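Local coordinates for uncharacterized protein (Bacteroides eggerthii, PDB 4FTD), which is of unknown function but folds as a six-bladed beta-propeller joined to an immunoglobulin-like domain and is probably involved in carbohydrate metabolism, at residues P119-F124 and G439-E444; A141-E146 and K428-A433. All coordinates share one frame; numbering follows the deposited sequence. Where two conformers were deposited one is given.

Interaction 1 pairs residues 119-124, from the start of the propeller, with 439-444, from its last strand, and completes the closing blade. Interaction 2 packs the following strand of the chain, at 141-146 on the next blade, against 428-433 of the closing one. The contacts have centres about 9 Å apart, and 439-444 and 428-433 are neighbouring strands of one sheet: a probable hydrogen bond joins Cys443 N to Leu431 O at 2.8 Å. They illustrate what a ring of blades requires: sealing where its first and last strands meet, and packing of each blade on the next. A bound glycerol, probably from the crystallisation liquor, lies about 6 Å from the side chain of Tyr143.

Interaction 1 of 2, residues P119-F124 and G439-E444; sequences PTVYNF and GFVICE
The CB of Phe124 sits over the centre of one face of the Phe440 ring, 3.7 Å from its centroid, in a CH-pi contact. The two rings run alongside in the same sense, their planes 25° apart and offset so that little of one faces the other. Phe440 holds CG between its backbone N and carbonyl carbon (chi1 71°), which puts the ring under Phe124 CB. Farther along the same face of the sheet, Glu444 brings its carboxylate to the edge of the Tyr122 ring, CD lying 3.8 Å from CE2, with the two planes almost perpendicular (85°). That carboxylate forms a salt bridge through OE1 with Lys428 on the neighbouring strand.

Antiparallel pairing underlies these contacts. Thr120, Tyr122 and Phe124 form hydrogen-bonded pairs with Glu444, Ile442 and Phe440, each giving and taking one backbone bond. Tyr122 N meets Ile442 O at 2.8 Å in a nearly straight bond, and Phe440 N lies 3.0 Å from Phe124 O. On the other face Val121 CG1 presses tightly on Val441 CG2 at 3.5 Å, and Phe400 of strand 398-401 touches both valines.

Six backbone bonds thus join strands 315 residues apart in sequence, the 'velcro' closure of beta-propellers: pairing of the first and last strands of the propeller within one blade seals the ring non-covalently.

Interaction 2 of 2, residues A141-E146 and K428-A433; sequences ASYDGE and KLCLFA
Phe432 and Tyr143, the two residues most deeply engaged here, pass in opposite senses from opposing strands. CG lies anti to the backbone N in both (chi1 169° in Phe432, 159° in Tyr143), which brings the two side chains alongside each other between the strands. The ring planes are almost parallel, 5° apart, yet the centroids are 5.5 Å from one another and overlap is slight. What covers Phe432 is the methylene of Tyr143: CB stands over one face, shifted toward the rim and 3.6 Å from the ring centroid, a CH-pi contact. Phe432 CB returns the approach, 3.6 Å from Tyr143 CD1. The methyl of Ala141 meets the edge of the phenylalanine ring in its plane, CB to CZ 3.9 Å.

Cys430 takes up the far end of the tyrosine, where OH comes within 3.2 Å of Cys430 CB. Back on its own segment, the tyrosine ring has Gly145 N over the centre of one face, where the chain turns; there Asp144 OD1 accepts from Glu146 N in an Asx turn.

The strands run antiparallel but 7.4 Å apart at their axes, too far for sheet pairing: they belong to successive blades. Polar links between the blades lie alongside, where Asp415 of strand 412-420 accepts from Tyr143 N and bonds to Ser142 OG.

Ala141 O is buried here without a polar partner, facing the edge of Phe432. Within this pair of segments, cohesion therefore rests on aromatic and aliphatic packing alone, with directional bonding supplied by the neighbouring inner strand.

Interaction 1 of 2, residues P119-F124 and G439-E444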
ATOM      1  N   PRO A 119      -9.128  -5.894   6.534  1.00 57.02           N
ATOM      2  CA  PRO A 119      -8.927  -4.466   6.688  1.00 55.68           C
ATOM      3  C   PRO A 119      -9.516  -3.918   7.972  1.00 51.97           C
ATOM      4  O   PRO A 119     -10.542  -4.395   8.423  1.00 54.72           O
ATOM      5  CB  PRO A 119      -9.696  -3.874   5.503  1.00 55.07           C
ATOM      6  CG  PRO A 119     -10.767  -4.848   5.231  1.00 54.43           C
ATOM      7  CD  PRO A 119     -10.206  -6.195   5.552  1.00 54.60           C
ATOM      8  N   THR A 120      -8.828  -2.975   8.596  1.00 54.24           N
ATOM      9  CA  THR A 120      -9.412  -2.142   9.654  1.00 54.60           C
ATOM     10  C   THR A 120      -9.392  -0.770   9.022  1.00 51.47           C
ATOM     11  O   THR A 120      -8.318  -0.241   8.671  1.00 51.19           O
ATOM     12  CB  THR A 120      -8.614  -2.168  10.951  1.00 59.06           C
ATOM     13  OG1 THR A 120      -8.663  -3.491  11.457  1.00 62.21           O
ATOM     14  CG2 THR A 120      -9.233  -1.239  12.005  1.00 59.66           C
ATOM     15  N   VAL A 121     -10.576  -0.214   8.818  1.00 49.69           N
ATOM     16  CA  VAL A 121     -10.742   1.060   8.109  1.00 48.02           C
ATOM     17  C   VAL A 121     -11.144   2.205   9.027  1.00 50.43           C
ATOM     18  O   VAL A 121     -12.048   2.057   9.828  1.00 53.61           O
ATOM     19  CB  VAL A 121     -11.798   0.921   6.989  1.00 49.17           C
ATOM     20  CG1 VAL A 121     -11.951   2.228   6.226  1.00 46.30           C
ATOM     21  CG2 VAL A 121     -11.390  -0.196   6.026  1.00 49.75           C
ATOM     22  N   TYR A 122     -10.448   3.338   8.897  1.00 48.24           N
ATOM     23  CA  TYR A 122     -10.816   4.594   9.541  1.00 43.15           C
ATOM     24  C   TYR A 122     -11.143   5.530   8.387  1.00 48.02           C
ATOM     25  O   TYR A 122     -10.250   6.054   7.687  1.00 43.29           O
ATOM     26  CB  TYR A 122      -9.689   5.113  10.420  1.00 48.13           C
ATOM     27  CG  TYR A 122      -9.276   4.091  11.441  1.00 47.29           C
ATOM     28  CD1 TYR A 122     -10.069   3.819  12.563  1.00 51.15           C
ATOM     29  CD2 TYR A 122      -8.111   3.363  11.275  1.00 50.27           C
ATOM     30  CE1 TYR A 122      -9.688   2.860  13.503  1.00 53.10           C
ATOM     31  CE2 TYR A 122      -7.730   2.401  12.194  1.00 51.77           C
ATOM     32  CZ  TYR A 122      -8.505   2.149  13.296  1.00 61.23           C
ATOM     33  OH  TYR A 122      -8.020   1.203  14.163  1.00 60.11           O
ATOM     34  N   ASN A 123     -12.437   5.711   8.175  1.00 46.30           N
ATOM     35  CA  ASN A 123     -12.961   6.392   7.005  1.00 49.18           C
ATOM     36  C   ASN A 123     -13.388   7.836   7.222  1.00 47.12           C
ATOM     37  O   ASN A 123     -14.234   8.105   8.061  1.00 43.73           O
ATOM     38  CB  ASN A 123     -14.156   5.626   6.494  1.00 46.31           C
ATOM     39  CG  ASN A 123     -14.698   6.214   5.207  1.00 47.92           C
ATOM     40  OD1 ASN A 123     -13.952   6.717   4.374  1.00 51.02           O
ATOM     41  ND2 ASN A 123     -15.986   6.116   5.032  1.00 51.71           N
ATOM     42  N   PHE A 124     -12.799   8.734   6.432  1.00 45.89           N
ATOM     43  CA  PHE A 124     -13.175  10.169   6.417  1.00 46.65           C
ATOM     44  C   PHE A 124     -13.534  10.598   4.991  1.00 47.02           C
ATOM     45  O   PHE A 124     -13.147  11.680   4.544  1.00 40.76           O
ATOM     46  CB  PHE A 124     -12.121  11.052   7.087  1.00 46.63           C
ATOM     47  CG  PHE A 124     -11.921  10.685   8.534  1.00 44.71           C
ATOM     48  CD1 PHE A 124     -11.086   9.614   8.873  1.00 44.44           C
ATOM     49  CD2 PHE A 124     -12.661  11.307   9.531  1.00 44.76           C
ATOM     50  CE1 PHE A 124     -10.959   9.199  10.170  1.00 47.10           C
ATOM     51  CE2 PHE A 124     -12.541  10.896  10.841  1.00 47.40           C
ATOM     52  CZ  PHE A 124     -11.696   9.837  11.169  1.00 48.35           C
ATOM     53  N   GLY A 439     -12.659  13.085   0.166  1.00 36.88           N
ATOM     54  CA  GLY A 439     -12.200  12.856   1.526  1.00 41.64           C
ATOM     55  C   GLY A 439     -10.989  11.914   1.569  1.00 41.74           C
ATOM     56  O   GLY A 439     -10.298  11.761   0.589  1.00 41.39           O
ATOM     57  N   PHE A 440     -10.761  11.281   2.715  1.00 43.63           N
ATOM     58  CA  PHE A 440      -9.603  10.416   2.904  1.00 43.91           C
ATOM     59  C   PHE A 440      -9.928   9.176   3.711  1.00 42.64           C
ATOM     60  O   PHE A 440     -10.936   9.150   4.393  1.00 39.19           O
ATOM     61  CB  PHE A 440      -8.433  11.191   3.498  1.00 37.68           C
ATOM     62  CG  PHE A 440      -8.573  11.613   4.958  1.00 36.83           C
ATOM     63  CD1 PHE A 440      -8.244  10.742   5.983  1.00 39.44           C
ATOM     64  CD2 PHE A 440      -8.953  12.928   5.292  1.00 44.57           C
ATOM     65  CE1 PHE A 440      -8.357  11.133   7.325  1.00 41.01           C
ATOM     66  CE2 PHE A 440      -9.046  13.330   6.609  1.00 43.16           C
ATOM     67  CZ  PHE A 440      -8.727  12.439   7.625  1.00 41.69           C
ATOM     68  N   VAL A 441      -9.061   8.173   3.631  1.00 41.53           N
ATOM     69  CA  VAL A 441      -9.234   6.892   4.344  1.00 43.00           C
ATOM     70  C   VAL A 441      -7.859   6.392   4.812  1.00 38.77           C
ATOM     71  O   VAL A 441      -6.806   6.667   4.173  1.00 40.97           O
ATOM     72  CB  VAL A 441      -9.956   5.849   3.445  1.00 39.48           C
ATOM     73  CG1 VAL A 441      -9.094   5.412   2.272  1.00 38.89           C
ATOM     74  CG2 VAL A 441     -10.400   4.610   4.209  1.00 38.92           C
ATOM     75  N   ILE A 442      -7.848   5.727   5.977  1.00 40.29           N
ATOM     76  CA  ILE A 442      -6.723   4.955   6.432  1.00 45.86           C
ATOM     77  C   ILE A 442      -7.198   3.491   6.519  1.00 46.88           C
ATOM     78  O   ILE A 442      -8.183   3.213   7.197  1.00 45.40           O
ATOM     79  CB  ILE A 442      -6.250   5.402   7.806  1.00 47.09           C
ATOM     80  CG1 ILE A 442      -5.804   6.877   7.767  1.00 44.17           C
ATOM     81  CG2 ILE A 442      -5.125   4.456   8.289  1.00 45.79           C
ATOM     82  CD1 ILE A 442      -5.715   7.521   9.144  1.00 42.54           C
ATOM     83  N   CYS A 443      -6.511   2.579   5.821  1.00 41.15           N
ATOM     84  CA  CYS A 443      -6.834   1.151   5.820  1.00 44.94           C
ATOM     85  C   CYS A 443      -5.639   0.384   6.345  1.00 48.95           C
ATOM     86  O   CYS A 443      -4.543   0.498   5.771  1.00 50.01           O
ATOM     87  CB  CYS A 443      -7.120   0.683   4.409  1.00 48.73           C
ATOM     88  SG  CYS A 443      -8.422   1.614   3.627  1.00 50.48           S
ATOM     89  N   GLU A 444      -5.834  -0.366   7.424  1.00 48.32           N
ATOM     90  CA  GLU A 444      -4.759  -1.109   8.090  1.00 47.88           C
ATOM     91  C   GLU A 444      -4.994  -2.604   7.915  1.00 51.86           C
ATOM     92  O   GLU A 444      -6.135  -3.088   8.013  1.00 50.78           O
ATOM     93  CB  GLU A 444      -4.718  -0.773   9.581  1.00 48.99           C
ATOM     94  CG  GLU A 444      -4.634   0.721   9.885  1.00 55.67           C
ATOM     95  CD  GLU A 444      -4.251   1.036  11.327  1.00 60.08           C
ATOM     96  OE1 GLU A 444      -4.501   0.199  12.219  1.00 57.99           O
ATOM     97  OE2 GLU A 444      -3.693   2.124  11.581  1.00 56.43           O
TER
HETATM   98  O   HOH W   1      -7.068  -5.265  10.407  1.00 49.96           O

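Interaction 2 of 2, residues A141-E146 and K428-A433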
ATOM      1  N   ALA A 141      -3.855  16.192   1.123  1.00 36.30           N
ATOM      2  CA  ALA A 141      -3.682  15.640   2.451  1.00 37.58           C
ATOM      3  C   ALA A 141      -2.548  14.620   2.388  1.00 37.83           C
ATOM      4  O   ALA A 141      -2.268  14.047   1.337  1.00 40.14           O
ATOM      5  CB  ALA A 141      -5.018  15.011   2.972  1.00 35.28           C
ATOM      6  N   SER A 142      -1.849  14.431   3.502  1.00 37.15           N
ATOM      7  CA  SER A 142      -0.746  13.513   3.600  1.00 38.85           C
ATOM      8  C   SER A 142      -0.797  12.825   4.994  1.00 39.15           C
ATOM      9  O   SER A 142      -1.484  13.287   5.880  1.00 39.93           O
ATOM     10  CB  SER A 142       0.574  14.266   3.379  1.00 37.02           C
ATOM     11  OG  SER A 142       1.717  13.413   3.457  1.00 40.47           O
ATOM     12  N   TYR A 143      -0.131  11.691   5.121  1.00 35.59           N
ATOM     13  CA  TYR A 143      -0.202  10.832   6.316  1.00 38.57           C
ATOM     14  C   TYR A 143       1.134  10.179   6.563  1.00 43.12           C
ATOM     15  O   TYR A 143       1.803   9.826   5.633  1.00 37.93           O
ATOM     16  CB  TYR A 143      -1.269   9.788   6.093  1.00 41.34           C
ATOM     17  CG  TYR A 143      -1.218   8.513   6.934  1.00 42.50           C
ATOM     18  CD1 TYR A 143      -0.540   7.379   6.466  1.00 44.24           C
ATOM     19  CD2 TYR A 143      -1.928   8.397   8.111  1.00 38.94           C
ATOM     20  CE1 TYR A 143      -0.519   6.202   7.182  1.00 44.80           C
ATOM     21  CE2 TYR A 143      -1.939   7.189   8.827  1.00 41.71           C
ATOM     22  CZ  TYR A 143      -1.222   6.110   8.342  1.00 45.01           C
ATOM     23  OH  TYR A 143      -1.182   4.952   9.008  1.00 45.26           O
ATOM     24  N   ASP A 144       1.527  10.039   7.812  1.00 41.63           N
ATOM     25  CA  ASP A 144       2.755   9.350   8.154  1.00 47.56           C
ATOM     26  C   ASP A 144       2.594   8.354   9.312  1.00 49.18           C
ATOM     27  O   ASP A 144       3.578   7.946   9.872  1.00 47.42           O
ATOM     28  CB  ASP A 144       3.834  10.373   8.504  1.00 42.88           C
ATOM     29  CG  ASP A 144       3.527  11.156   9.763  1.00 45.85           C
ATOM     30  OD1 ASP A 144       2.480  10.939  10.419  1.00 42.70           O
ATOM     31  OD2 ASP A 144       4.331  12.036  10.076  1.00 43.77           O
ATOM     32  N   GLY A 145       1.367   8.030   9.710  1.00 45.86           N
ATOM     33  CA  GLY A 145       1.127   7.099  10.815  1.00 49.25           C
ATOM     34  C   GLY A 145       0.806   7.802  12.120  1.00 45.53           C
ATOM     35  O   GLY A 145       0.087   7.266  12.935  1.00 48.59           O
ATOM     36  N   GLU A 146       1.358   8.992  12.319  1.00 43.29           N
ATOM     37  CA  GLU A 146       1.174   9.758  13.545  1.00 47.76           C
ATOM     38  C   GLU A 146       0.137  10.857  13.306  1.00 44.50           C
ATOM     39  O   GLU A 146      -0.713  11.072  14.146  1.00 46.05           O
ATOM     40  CB  GLU A 146       2.507  10.334  13.997  1.00 51.09           C
ATOM     41  CG  GLU A 146       2.415  11.072  15.320  1.00 56.55           C
ATOM     42  CD  GLU A 146       3.726  11.711  15.777  1.00 70.17           C
ATOM     43  OE1 GLU A 146       4.657  11.903  14.949  1.00 76.49           O
ATOM     44  OE2 GLU A 146       3.812  12.033  16.985  1.00 72.62           O
ATOM     45  N   LYS A 428       2.134  -4.611  10.712  1.00 56.38           N
ATOM     46  CA  LYS A 428       0.913  -3.964  10.241  0.50 55.51           C
ATOM     47  C   LYS A 428       1.228  -3.027   9.070  1.00 51.24           C
ATOM     48  O   LYS A 428       2.146  -2.224   9.161  1.00 48.01           O
ATOM     49  CB  LYS A 428       0.279  -3.201  11.418  0.50 60.20           C
ATOM     50  CG  LYS A 428      -1.214  -2.938  11.313  0.50 65.80           C
ATOM     51  CD  LYS A 428      -1.795  -2.446  12.644  0.50 64.71           C
ATOM     52  CE  LYS A 428      -1.528  -0.969  12.907  0.50 58.55           C
ATOM     53  NZ  LYS A 428      -2.213  -0.500  14.149  0.50 53.82           N
ATOM     54  N   LEU A 429       0.455  -3.130   7.982  1.00 46.34           N
ATOM     55  CA  LEU A 429       0.572  -2.275   6.809  1.00 49.09           C
ATOM     56  C   LEU A 429      -0.604  -1.302   6.829  1.00 47.66           C
ATOM     57  O   LEU A 429      -1.769  -1.726   6.752  1.00 50.92           O
ATOM     58  CB  LEU A 429       0.520  -3.090   5.504  1.00 50.77           C
ATOM     59  CG  LEU A 429       0.495  -2.312   4.177  1.00 50.82           C
ATOM     60  CD1 LEU A 429       1.755  -1.478   4.070  1.00 45.44           C
ATOM     61  CD2 LEU A 429       0.329  -3.246   2.979  1.00 47.90           C
ATOM     62  N   CYS A 430      -0.294  -0.014   6.865  1.00 44.67           N
ATOM     63  CA  CYS A 430      -1.293   1.055   6.957  1.00 44.64           C
ATOM     64  C   CYS A 430      -1.225   1.894   5.695  1.00 43.63           C
ATOM     65  O   CYS A 430      -0.168   2.402   5.366  1.00 46.38           O
ATOM     66  CB  CYS A 430      -1.037   1.889   8.190  1.00 45.68           C
ATOM     67  SG  CYS A 430      -0.779   0.942   9.703  1.00 55.14           S
ATOM     68  N   LEU A 431      -2.333   1.954   4.954  1.00 41.65           N
ATOM     69  CA  LEU A 431      -2.420   2.626   3.667  1.00 41.26           C
ATOM     70  C   LEU A 431      -3.375   3.808   3.796  1.00 42.32           C
ATOM     71  O   LEU A 431      -4.373   3.735   4.503  1.00 47.44           O
ATOM     72  CB  LEU A 431      -2.904   1.654   2.575  1.00 40.84           C
ATOM     73  CG  LEU A 431      -2.107   0.344   2.447  1.00 45.31           C
ATOM     74  CD1 LEU A 431      -2.731  -0.472   1.322  1.00 46.70           C
ATOM     75  CD2 LEU A 431      -0.609   0.566   2.171  1.00 39.85           C
ATOM     76  N   PHE A 432      -3.037   4.886   3.110  1.00 41.73           N
ATOM     77  CA  PHE A 432      -3.807   6.125   3.098  1.00 36.34           C
ATOM     78  C   PHE A 432      -3.973   6.585   1.678  1.00 40.90           C
ATOM     79  O   PHE A 432      -3.022   6.512   0.878  1.00 37.80           O
ATOM     80  CB  PHE A 432      -3.046   7.168   3.875  1.00 40.82           C
ATOM     81  CG  PHE A 432      -3.568   8.598   3.757  1.00 37.76           C
ATOM     82  CD1 PHE A 432      -3.065   9.464   2.779  1.00 36.39           C
ATOM     83  CD2 PHE A 432      -4.451   9.119   4.744  1.00 39.73           C
ATOM     84  CE1 PHE A 432      -3.485  10.791   2.715  1.00 35.11           C
ATOM     85  CE2 PHE A 432      -4.842  10.444   4.706  1.00 37.57           C
ATOM     86  CZ  PHE A 432      -4.365  11.275   3.677  1.00 35.28           C
ATOM     87  N   ALA A 433      -5.152   7.097   1.388  1.00 38.35           N
ATOM     88  CA  ALA A 433      -5.464   7.827   0.153  1.00 36.77           C
ATOM     89  C   ALA A 433      -6.382   9.006   0.510  1.00 40.26           C
ATOM     90  O   ALA A 433      -7.202   8.934   1.453  1.00 37.75           O
ATOM     91  CB  ALA A 433      -6.138   6.942  -0.894  1.00 39.02           C
TER